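Local coordinates for glutathione S-transferase (Pseudomonas fluorescens, PDB 3M3M), which binds glutathione and probably acts as a glutathione transferase, joining the tripeptide's thiol to electrophilic substrates, at residues F98-Q101 against Y102-P106; R125-Y128 against L129-K133; D140-E143 against K144-R148; T168-A171 against D172-G175. All blocks are in the same frame, centred on the assembly; numbering follows the deposited sequence.

Contact 1. Residues F98-Q101 against Y102-P106; sequences FFEQ and YSHEP. With GSH (glutathione), chain B.
E100 and H104 both carry CG anti to the backbone N (chi1 near 180°), and a bend at chi2 of E100 turns its carboxylate so that a water can join the two side chains. That water donates to E100 OE2 at 2.7 Å and sits in plane at the edge of the imidazole, 2.8 Å from H104 ND1. A buried glutamate suits this position because K17 forms a salt bridge with OE2 and N70 donates to OE1; OE2 also lies 3.5 Å from E105 CB. The backbone widens here: E105 N bonds to E100 O at 2.7 Å, nearly straight at 166°, whereas H104 N reaches the same oxygen only weakly. P106 has no N-H to give, and its CD rests 3.4 Å from Q101 O. On another side of the helix F99 CD1 lies 3.7 Å from S103 CB; serine is small enough to leave room for the phenyl ring, which also meets W96 edge-to-face and packs against V141 and M142 of helix 125-146. Q101 lies in the glutathione pocket. A pi-type turn running into a proline kink thus shapes helix 87-117, the first helix of the glutathione transferase C-terminal domain, beside the bound tripeptide.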
loop_
_atom_site.group_PDB
_atom_site.type_symbol
_atom_site.label_atom_id
_atom_site.label_comp_id
_atom_site.label_asym_id
_atom_site.label_seq_id
_atom_site.Cartn_x
_atom_site.Cartn_y
_atom_site.Cartn_z
ATOM N N PHE A 98 7.791 7.564 -1.067
ATOM C CA PHE A 98 7.239 8.915 -0.973
ATOM C C PHE A 98 6.453 9.188 -2.240
ATOM O O PHE A 98 5.412 9.845 -2.185
ATOM C CB PHE A 98 8.416 9.884 -0.739
ATOM C CG PHE A 98 8.950 9.784 0.652
ATOM C CD1 PHE A 98 8.123 10.161 1.703
ATOM C CD2 PHE A 98 10.258 9.337 0.919
ATOM C CE1 PHE A 98 8.582 10.072 3.038
ATOM C CE2 PHE A 98 10.739 9.231 2.197
ATOM C CZ PHE A 98 9.883 9.598 3.281
ATOM N N PHE A 99 6.983 8.762 -3.407
ATOM C CA PHE A 99 6.226 8.905 -4.649
ATOM C C PHE A 99 4.863 8.236 -4.531
ATOM O O PHE A 99 3.839 8.773 -4.957
ATOM C CB PHE A 99 7.023 8.215 -5.800
ATOM C CG PHE A 99 6.194 7.853 -7.053
ATOM C CD1 PHE A 99 6.032 8.741 -8.127
ATOM C CD2 PHE A 99 5.623 6.514 -7.148
ATOM C CE1 PHE A 99 5.241 8.349 -9.298
ATOM C CE2 PHE A 99 4.931 6.137 -8.313
ATOM C CZ PHE A 99 4.741 7.009 -9.346
ATOM N N GLU A 100 4.842 7.073 -3.869
ATOM C CA GLU A 100 3.516 6.386 -3.732
ATOM C C GLU A 100 2.500 7.200 -2.868
ATOM O O GLU A 100 1.276 7.353 -3.279
ATOM C CB GLU A 100 3.694 4.995 -3.091
ATOM C CG GLU A 100 2.350 4.250 -2.917
ATOM C CD GLU A 100 1.766 4.341 -1.482
ATOM O OE1 GLU A 100 2.506 4.619 -0.531
ATOM O OE2 GLU A 100 0.596 3.997 -1.300
ATOM N N GLN A 101 2.996 7.829 -1.790
ATOM C CA GLN A 101 2.126 8.596 -0.911
ATOM C C GLN A 101 1.708 9.972 -1.582
ATOM O O GLN A 101 0.592 10.445 -1.315
ATOM C CB GLN A 101 2.864 8.845 0.435
ATOM C CG GLN A 101 2.902 7.562 1.285
ATOM C CD GLN A 101 1.498 7.185 1.817
ATOM O OE1 GLN A 101 0.949 6.033 1.547
ATOM N NE2 GLN A 101 0.898 8.079 2.557
ATOM N N TYR A 102 2.555 10.529 -2.479
ATOM C CA TYR A 102 2.312 11.911 -2.959
ATOM C C TYR A 102 1.630 11.898 -4.350
ATOM O O TYR A 102 0.685 12.655 -4.632
ATOM C CB TYR A 102 3.651 12.695 -3.028
ATOM C CG TYR A 102 3.334 14.161 -3.223
ATOM C CD1 TYR A 102 3.044 14.939 -2.110
ATOM C CD2 TYR A 102 3.247 14.727 -4.511
ATOM C CE1 TYR A 102 2.665 16.294 -2.214
ATOM C CE2 TYR A 102 2.889 16.105 -4.625
ATOM C CZ TYR A 102 2.625 16.851 -3.453
ATOM O OH TYR A 102 2.213 18.191 -3.563
ATOM N N SER A 103 2.076 10.980 -5.201
ATOM C CA SER A 103 1.743 10.988 -6.626
ATOM C C SER A 103 0.818 9.876 -7.078
ATOM O O SER A 103 0.402 9.896 -8.212
ATOM C CB SER A 103 3.069 10.911 -7.450
ATOM O OG SER A 103 3.772 12.186 -7.292
ATOM N N HIS A 104 0.561 8.864 -6.266
ATOM C CA HIS A 104 -0.120 7.636 -6.684
ATOM C C HIS A 104 -1.352 7.354 -5.780
ATOM O O HIS A 104 -2.461 7.451 -6.222
ATOM C CB HIS A 104 0.900 6.499 -6.600
ATOM C CG HIS A 104 0.407 5.145 -6.987
ATOM N ND1 HIS A 104 -0.171 4.283 -6.087
ATOM C CD2 HIS A 104 0.479 4.480 -8.153
ATOM C CE1 HIS A 104 -0.466 3.156 -6.695
ATOM N NE2 HIS A 104 -0.101 3.257 -7.952
ATOM N N GLU A 105 -1.091 7.093 -4.498
ATOM C CA GLU A 105 -2.190 6.777 -3.577
ATOM C C GLU A 105 -3.419 7.774 -3.669
ATOM O O GLU A 105 -4.569 7.345 -3.800
ATOM C CB GLU A 105 -1.647 6.562 -2.108
ATOM C CG GLU A 105 -2.565 5.731 -1.225
ATOM C CD GLU A 105 -3.625 6.501 -0.521
ATOM O OE1 GLU A 105 -3.891 7.706 -0.884
ATOM O OE2 GLU A 105 -4.284 5.915 0.413
ATOM N N PRO A 106 -3.198 9.121 -3.645
ATOM C CA PRO A 106 -4.382 9.990 -3.629
ATOM C C PRO A 106 -5.205 9.907 -4.893
ATOM O O PRO A 106 -6.339 10.440 -4.877
ATOM C CB PRO A 106 -3.755 11.397 -3.600
ATOM C CG PRO A 106 -2.399 11.204 -2.867
ATOM C CD PRO A 106 -1.952 9.898 -3.507
HETATM N N1 GSH B . -0.487 8.101 4.860
HETATM C CA1 GSH B . -1.280 7.045 5.603
HETATM C C1 GSH B . -0.641 5.658 5.487
HETATM O O11 GSH B . -0.752 4.883 6.481
HETATM O O12 GSH B . -0.094 5.339 4.397
HETATM C CB1 GSH B . -2.705 7.072 4.959
HETATM C CG1 GSH B . -3.506 6.028 5.669
HETATM C CD1 GSH B . -5.010 6.201 5.369
HETATM O OE1 GSH B . -5.459 7.204 4.516
HETATM N N2 GSH B . -5.935 5.371 5.938
HETATM C CA2 GSH B . -7.355 5.535 5.634
HETATM C C2 GSH B . -7.999 5.984 6.873
HETATM O O2 GSH B . -7.582 5.448 8.015
HETATM C CB2 GSH B . -7.879 4.136 5.211
HETATM S SG2 GSH B . -7.042 3.560 3.623
HETATM N N3 GSH B . -8.946 6.908 6.840
HETATM C CA3 GSH B . -9.611 7.250 8.109
HETATM C C3 GSH B . -9.893 8.735 8.253
HETATM O O31 GSH B . -10.775 9.142 9.069
HETATM O O32 GSH B . -9.218 9.543 7.594
HETATM O O HOH W 1 -0.968 3.691 -3.435
#

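Contact 2. Residues R125-Y128 against L129-K133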
loop_
_atom_site.group_PDB
_atom_site.type_symbol
_atom_site.label_atom_id
_atom_site.label_comp_id
_atom_site.label_asym_id
_atom_site.label_seq_id
_atom_site.Cartn_x
_atom_site.Cartn_y
_atom_site.Cartn_z
ATOM N N ARG A 125 -18.204 12.724 -10.217
ATOM C CA ARG A 125 -17.673 12.290 -11.506
ATOM C C ARG A 125 -16.534 13.207 -12.042
ATOM O O ARG A 125 -15.554 12.701 -12.565
ATOM C CB ARG A 125 -18.768 12.122 -12.564
ATOM C CG ARG A 125 -18.180 11.534 -13.832
ATOM C CD ARG A 125 -19.202 11.124 -14.922
ATOM N NE ARG A 125 -19.714 9.779 -14.633
ATOM C CZ ARG A 125 -19.082 8.631 -14.902
ATOM N NH1 ARG A 125 -17.898 8.612 -15.535
ATOM N NH2 ARG A 125 -19.658 7.495 -14.527
ATOM N N GLU A 126 -16.700 14.519 -11.971
ATOM C CA GLU A 126 -15.647 15.416 -12.481
ATOM C C GLU A 126 -14.319 15.159 -11.693
ATOM O O GLU A 126 -13.222 15.096 -12.285
ATOM C CB GLU A 126 -16.109 16.871 -12.322
ATOM C CG GLU A 126 -15.006 17.948 -12.419
ATOM C CD GLU A 126 -15.575 19.363 -12.744
ATOM O OE1 GLU A 126 -16.789 19.461 -13.109
ATOM O OE2 GLU A 126 -14.789 20.351 -12.671
ATOM N N GLU A 127 -14.425 15.102 -10.379
ATOM C CA GLU A 127 -13.298 14.775 -9.444
ATOM C C GLU A 127 -12.629 13.498 -9.884
ATOM O O GLU A 127 -11.393 13.444 -10.013
ATOM C CB GLU A 127 -13.810 14.609 -8.017
ATOM C CG GLU A 127 -12.788 14.110 -7.034
ATOM C CD GLU A 127 -13.345 13.870 -5.636
ATOM O OE1 GLU A 127 -14.551 14.088 -5.429
ATOM O OE2 GLU A 127 -12.557 13.436 -4.760
ATOM N N TYR A 128 -13.446 12.469 -10.081
ATOM C CA TYR A 128 -13.010 11.134 -10.501
ATOM C C TYR A 128 -12.244 11.152 -11.809
ATOM O O TYR A 128 -11.212 10.498 -11.957
ATOM C CB TYR A 128 -14.256 10.239 -10.613
ATOM C CG TYR A 128 -14.069 8.880 -11.174
ATOM C CD1 TYR A 128 -13.783 7.771 -10.327
ATOM C CD2 TYR A 128 -14.199 8.655 -12.547
ATOM C CE1 TYR A 128 -13.644 6.481 -10.875
ATOM C CE2 TYR A 128 -14.041 7.402 -13.101
ATOM C CZ TYR A 128 -13.781 6.303 -12.261
ATOM O OH TYR A 128 -13.728 5.049 -12.831
ATOM N N LEU A 129 -12.741 11.913 -12.777
ATOM C CA LEU A 129 -11.999 11.995 -14.040
ATOM C C LEU A 129 -10.628 12.674 -13.870
ATOM O O LEU A 129 -9.724 12.244 -14.537
ATOM C CB LEU A 129 -12.815 12.752 -15.128
ATOM C CG LEU A 129 -14.018 11.866 -15.571
ATOM C CD1 LEU A 129 -14.878 12.771 -16.493
ATOM C CD2 LEU A 129 -13.685 10.485 -16.201
ATOM N N LYS A 130 -10.530 13.673 -13.006
ATOM C CA LYS A 130 -9.226 14.337 -12.706
ATOM C C LYS A 130 -8.286 13.328 -12.009
ATOM O O LYS A 130 -7.076 13.255 -12.335
ATOM C CB LYS A 130 -9.375 15.579 -11.856
ATOM C CG LYS A 130 -10.186 16.761 -12.587
ATOM C CD LYS A 130 -10.426 17.972 -11.660
ATOM C CE LYS A 130 -10.655 19.253 -12.487
ATOM N NZ LYS A 130 -11.867 19.136 -13.356
ATOM N N LEU A 131 -8.840 12.545 -11.071
ATOM C CA LEU A 131 -8.029 11.473 -10.407
ATOM C C LEU A 131 -7.554 10.492 -11.456
ATOM O O LEU A 131 -6.462 9.982 -11.397
ATOM C CB LEU A 131 -8.876 10.754 -9.348
ATOM C CG LEU A 131 -9.463 11.630 -8.250
ATOM C CD1 LEU A 131 -10.338 10.720 -7.320
ATOM C CD2 LEU A 131 -8.421 12.409 -7.417
ATOM N N HIS A 132 -8.373 10.151 -12.427
ATOM C CA HIS A 132 -7.900 9.320 -13.491
ATOM C C HIS A 132 -6.698 9.905 -14.214
ATOM O O HIS A 132 -5.742 9.213 -14.469
ATOM C CB HIS A 132 -9.031 8.998 -14.503
ATOM C CG HIS A 132 -9.771 7.754 -14.138
ATOM N ND1 HIS A 132 -10.650 7.132 -14.997
ATOM C CD2 HIS A 132 -9.827 7.076 -12.964
ATOM C CE1 HIS A 132 -11.160 6.067 -14.395
ATOM N NE2 HIS A 132 -10.653 5.999 -13.160
ATOM N N LYS A 133 -6.755 11.173 -14.555
ATOM C CA LYS A 133 -5.631 11.769 -15.309
ATOM C C LYS A 133 -4.341 11.721 -14.482
ATOM O O LYS A 133 -3.303 11.301 -15.028
ATOM C CB LYS A 133 -5.921 13.243 -15.661
ATOM C CG LYS A 133 -6.965 13.227 -16.817
ATOM C CD LYS A 133 -7.255 14.651 -17.358
ATOM C CE LYS A 133 -8.492 14.517 -18.300
ATOM N NZ LYS A 133 -8.755 15.830 -18.971
HETATM O O HOH W 2 -12.832 16.399 -14.651
#
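From R125 to H132 the backbone makes four successive i to i+4 bonds, from L129 N to R125 O through to H132 N to Y128 O at 2.9 Å, forming the regular opening turns of helix 125-146. One turn apart, Y128 and H132 bring their rings together. With CG anti to the backbone N (chi1 173°), the phenol crosses the imidazole at a slant and places CE2 over one of its faces, offset toward the rim and 3.4 Å from H132 CE1; the planes are inclined at 46°. Each ring is also tethered: Y128 OH bonds to Q115 OE1, and H132 NE2 to the carbonyl of G174. With an alanine in place of Y128, Q115 would probably lose its hydroxyl partner and H132 the ring lying over one of its faces. L131 packs on Y107, V110 and I114 of helix 87-117, where an apolar, branched chain suits the helix interface. Elsewhere E126 and K130 lie side by side, and K130 NZ meets E126 OE2 at 3.2 Å from the anti side, 30° out of the carboxylate plane. A water links the same NZ to E126 O, donating to that oxygen at 2.7 Å. Such a long, tilted, hydrated salt bridge probably adds modestly to stability, whereas the rings hold helix 125-146 to its neighbours through directed bonds.

Contact 3. Residues D140-E143 against K144-R148; sequences DVME and KQLSR
Toward the end of helix 125-146, D140 is joined to K144, and E143 to S147 in the residues that follow L146. S147 OG donates to E143 O at 2.7 Å, approaching from above the carbonyl plane (37° out of it); a serine thus spends its hydroxyl on a helix carbonyl four residues back. D140 O is gripped twice, by K144 N at 3.0 Å and by a water that donates to it at 2.8 Å and accepts from K144 NZ. The lysine chain, with CG anti to the carbonyl carbon (chi1 -75°) and a bend at its far end, folds back along the helix to reach that water. D140 itself has OD1 bonded to Y181 OH. Further round the helix L146 CG rests 3.3 Å from M142 O, and the CE of M142, a selenomethionine, lies 4.4 Å from L146 CD1. One flexible and one branched, both apolar, they suit a buried side, where W187 of helix 182-192 touches each of them. E143 sends its two carboxylate oxygens to the amides of G183 and I184. A carboxylate bonded to backbone N-H groups at the start of a helix is a familiar stabilising arrangement, and here it ties two helices of the all-helical transferase C-terminal domain together.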
loop_
_atom_site.group_PDB
_atom_site.type_symbol
_atom_site.label_atom_id
_atom_site.label_comp_id
_atom_site.label_asym_id
_atom_site.label_seq_id
_atom_site.Cartn_x
_atom_site.Cartn_y
_atom_site.Cartn_z
ATOM N N ASP A 140 2.206 5.710 -15.537
ATOM C CA ASP A 140 3.161 5.865 -16.610
ATOM C C ASP A 140 4.585 5.894 -16.119
ATOM O O ASP A 140 5.486 5.269 -16.702
ATOM C CB ASP A 140 2.920 7.177 -17.400
ATOM C CG ASP A 140 1.663 7.170 -18.240
ATOM O OD1 ASP A 140 1.041 6.078 -18.499
ATOM O OD2 ASP A 140 1.221 8.308 -18.563
ATOM N N VAL A 141 4.834 6.576 -14.996
ATOM C CA VAL A 141 6.187 6.515 -14.381
ATOM C C VAL A 141 6.653 5.082 -14.033
ATOM O O VAL A 141 7.808 4.683 -14.308
ATOM C CB VAL A 141 6.226 7.409 -13.102
ATOM C CG1 VAL A 141 7.591 7.249 -12.391
ATOM C CG2 VAL A 141 5.949 8.919 -13.499
HETATM N N MSE A 142 5.725 4.326 -13.394
HETATM C CA MSE A 142 6.037 2.964 -12.999
HETATM C C MSE A 142 6.305 2.109 -14.279
HETATM O O MSE A 142 7.183 1.260 -14.229
HETATM C CB MSE A 142 4.807 2.364 -12.219
HETATM C CG MSE A 142 4.746 3.014 -10.831
HETATM SE SE MSE A 142 3.025 2.330 -10.042
HETATM C CE MSE A 142 3.571 0.358 -9.983
ATOM N N GLU A 143 5.457 2.278 -15.297
ATOM C CA GLU A 143 5.590 1.506 -16.589
ATOM C C GLU A 143 6.958 1.738 -17.188
ATOM O O GLU A 143 7.628 0.792 -17.629
ATOM C CB GLU A 143 4.467 1.875 -17.558
ATOM C CG GLU A 143 4.442 1.010 -18.919
ATOM C CD GLU A 143 3.993 -0.417 -18.684
ATOM O OE1 GLU A 143 3.528 -0.727 -17.523
ATOM O OE2 GLU A 143 4.075 -1.180 -19.680
ATOM N N LYS A 144 7.418 3.005 -17.241
ATOM C CA LYS A 144 8.785 3.184 -17.748
ATOM C C LYS A 144 9.838 2.481 -16.923
ATOM O O LYS A 144 10.783 1.876 -17.447
ATOM C CB LYS A 144 9.043 4.701 -17.808
ATOM C CG LYS A 144 8.285 5.284 -19.012
ATOM C CD LYS A 144 8.493 6.857 -19.043
ATOM C CE LYS A 144 7.740 7.600 -20.202
ATOM N NZ LYS A 144 6.203 7.655 -19.919
ATOM N N GLN A 145 9.764 2.544 -15.580
ATOM C CA GLN A 145 10.751 1.900 -14.822
ATOM C C GLN A 145 10.716 0.362 -14.991
ATOM O O GLN A 145 11.756 -0.242 -15.085
ATOM C CB GLN A 145 10.622 2.254 -13.265
ATOM C CG GLN A 145 11.643 1.544 -12.344
ATOM C CD GLN A 145 13.100 2.048 -12.597
ATOM O OE1 GLN A 145 13.316 3.246 -12.671
ATOM N NE2 GLN A 145 14.022 1.150 -12.877
ATOM N N LEU A 146 9.514 -0.207 -14.994
ATOM C CA LEU A 146 9.384 -1.671 -14.956
ATOM C C LEU A 146 9.603 -2.196 -16.411
ATOM O O LEU A 146 9.568 -3.405 -16.629
ATOM C CB LEU A 146 7.991 -2.016 -14.452
ATOM C CG LEU A 146 7.940 -1.698 -12.922
ATOM C CD1 LEU A 146 6.485 -1.764 -12.495
ATOM C CD2 LEU A 146 8.887 -2.658 -12.079
ATOM N N SER A 147 9.735 -1.265 -17.376
ATOM C CA SER A 147 10.041 -1.687 -18.780
ATOM C C SER A 147 11.537 -1.969 -18.887
ATOM O O SER A 147 12.010 -2.520 -19.927
ATOM C CB SER A 147 9.509 -0.623 -19.796
ATOM O OG SER A 147 8.065 -0.651 -19.812
ATOM N N ARG A 148 12.297 -1.596 -17.853
ATOM C CA ARG A 148 13.750 -1.660 -17.759
ATOM C C ARG A 148 14.287 -2.559 -16.653
ATOM O O ARG A 148 15.370 -3.130 -16.783
ATOM C CB ARG A 148 14.374 -0.291 -17.527
ATOM C CG ARG A 148 14.072 0.572 -18.712
ATOM C CD ARG A 148 14.641 1.947 -18.640
ATOM N NE ARG A 148 14.176 2.724 -19.821
ATOM C CZ ARG A 148 14.642 2.613 -21.084
ATOM N NH1 ARG A 148 15.547 1.690 -21.444
ATOM N NH2 ARG A 148 14.162 3.415 -22.023
HETATM O O HOH W 3 4.926 5.154 -19.438
#

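Contact 4. Residues T168-A171 against D172-G175; sequences THVA and DEGG
V170 O accepts from E173 N at 2.8 Å, the amide approaching from above the carbonyl plane, 53° out of it. G174 N repeats the pattern on A171 O at 3.0 Å, again well above the plane. These are i to i+3 bonds, and they follow a type I beta turn from T168 to A171 closed by A171 N and T168 O. The chain thus winds through a short 3-10 segment as it leaves helix 159-168 on its way to helix 182-192. Across the 3-10 winding, E173 crosses V170 obliquely: CG lies anti to the carbonyl carbon, the rest of the chain is extended, and OE1 comes 3.7 Å from V170 CB. The carboxylate's charge is met by R112 of helix 87-117, whose NE forms a salt bridge with OE1. Replacing E173 with an alanine would probably leave R112 without its carboxylate mate and strip cover from V170. D172 bends back instead, chi1 67°, bringing OD1 to 3.4 Å from V170 C. V170 CG1 lies over one face of the H169 ring, toward its rim, and the ring's ND1 bonds to A166 O. A171, small enough for a buried site, touches I108 and F176. G175 has a positive phi of 85°, easily adopted by a residue without CB.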
loop_
_atom_site.group_PDB
_atom_site.type_symbol
_atom_site.label_atom_id
_atom_site.label_comp_id
_atom_site.label_asym_id
_atom_site.label_seq_id
_atom_site.Cartn_x
_atom_site.Cartn_y
_atom_site.Cartn_z
ATOM N N THR A 168 -2.042 -0.645 -6.563
ATOM C CA THR A 168 -2.031 -0.834 -8.047
ATOM C C THR A 168 -2.770 -2.145 -8.438
ATOM O O THR A 168 -3.459 -2.159 -9.445
ATOM C CB THR A 168 -0.618 -0.845 -8.601
ATOM O OG1 THR A 168 0.054 0.391 -8.256
ATOM C CG2 THR A 168 -0.635 -0.936 -10.172
ATOM N N HIS A 169 -2.586 -3.199 -7.682
ATOM C CA HIS A 169 -3.218 -4.479 -8.034
ATOM C C HIS A 169 -4.760 -4.419 -8.072
ATOM O O HIS A 169 -5.347 -5.327 -8.708
ATOM C CB HIS A 169 -2.669 -5.639 -7.153
ATOM C CG HIS A 169 -3.509 -5.948 -5.962
ATOM N ND1 HIS A 169 -3.587 -5.135 -4.858
ATOM C CD2 HIS A 169 -4.288 -7.034 -5.685
ATOM C CE1 HIS A 169 -4.363 -5.690 -3.940
ATOM N NE2 HIS A 169 -4.837 -6.833 -4.436
ATOM N N VAL A 170 -5.395 -3.417 -7.402
ATOM C CA VAL A 170 -6.851 -3.225 -7.426
ATOM C C VAL A 170 -7.225 -1.909 -8.167
ATOM O O VAL A 170 -8.322 -1.362 -8.028
ATOM C CB VAL A 170 -7.486 -3.294 -5.997
ATOM C CG1 VAL A 170 -7.453 -4.787 -5.525
ATOM C CG2 VAL A 170 -6.748 -2.412 -4.998
ATOM N N ALA A 171 -6.299 -1.424 -9.037
ATOM C CA ALA A 171 -6.552 -0.146 -9.712
ATOM C C ALA A 171 -7.754 -0.279 -10.648
ATOM O O ALA A 171 -8.468 0.704 -10.842
ATOM C CB ALA A 171 -5.344 0.340 -10.457
ATOM N N ASP A 172 -8.034 -1.512 -11.080
ATOM C CA ASP A 172 -9.234 -1.703 -11.880
ATOM C C ASP A 172 -10.502 -1.395 -11.128
ATOM O O ASP A 172 -11.517 -0.972 -11.730
ATOM C CB ASP A 172 -9.252 -3.109 -12.432
ATOM C CG ASP A 172 -9.424 -4.122 -11.317
ATOM O OD1 ASP A 172 -8.615 -4.080 -10.339
ATOM O OD2 ASP A 172 -10.397 -4.910 -11.366
ATOM N N GLU A 173 -10.488 -1.532 -9.797
ATOM C CA GLU A 173 -11.703 -1.202 -8.989
ATOM C C GLU A 173 -11.978 0.296 -8.911
ATOM O O GLU A 173 -13.005 0.692 -8.399
ATOM C CB GLU A 173 -11.622 -1.742 -7.554
ATOM C CG GLU A 173 -11.390 -3.270 -7.628
ATOM C CD GLU A 173 -11.233 -4.006 -6.328
ATOM O OE1 GLU A 173 -11.063 -3.381 -5.272
ATOM O OE2 GLU A 173 -11.209 -5.289 -6.390
ATOM N N GLY A 174 -10.989 1.101 -9.318
ATOM C CA GLY A 174 -11.153 2.570 -9.449
ATOM C C GLY A 174 -11.193 2.987 -10.949
ATOM O O GLY A 174 -11.118 4.202 -11.257
ATOM N N GLY A 175 -11.371 1.994 -11.846
ATOM C CA GLY A 175 -11.578 2.285 -13.272
ATOM C C GLY A 175 -10.343 2.490 -14.116
ATOM O O GLY A 175 -10.442 2.844 -15.298
#

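How the contacts relate
All four contacts lie in the C-terminal domain, but at different depths: contacts 1, 3 and 4 are partly buried, contact 2 is at the surface. Contact 1, centred about 10 Å from the chain's centre, is the one beside glutathione, and its buried E100 has K17 as a salt-bridge partner. Contact 2 is centred about 21 Å out. Contacts 2 and 3 share helix 125-146 without touching: one at its beginning, one near its end, and both spend lysines on water-linked backbone carbonyls. Contact 4 replaces helix with 3-10 winding. Contacts 1, 3 and 4 converge where H104 CD2 packs 3.8 Å from M142 SE and H104 NE2 makes a weak hydrogen bond with T168 OG1, while G174 joins contact 4 to contact 2.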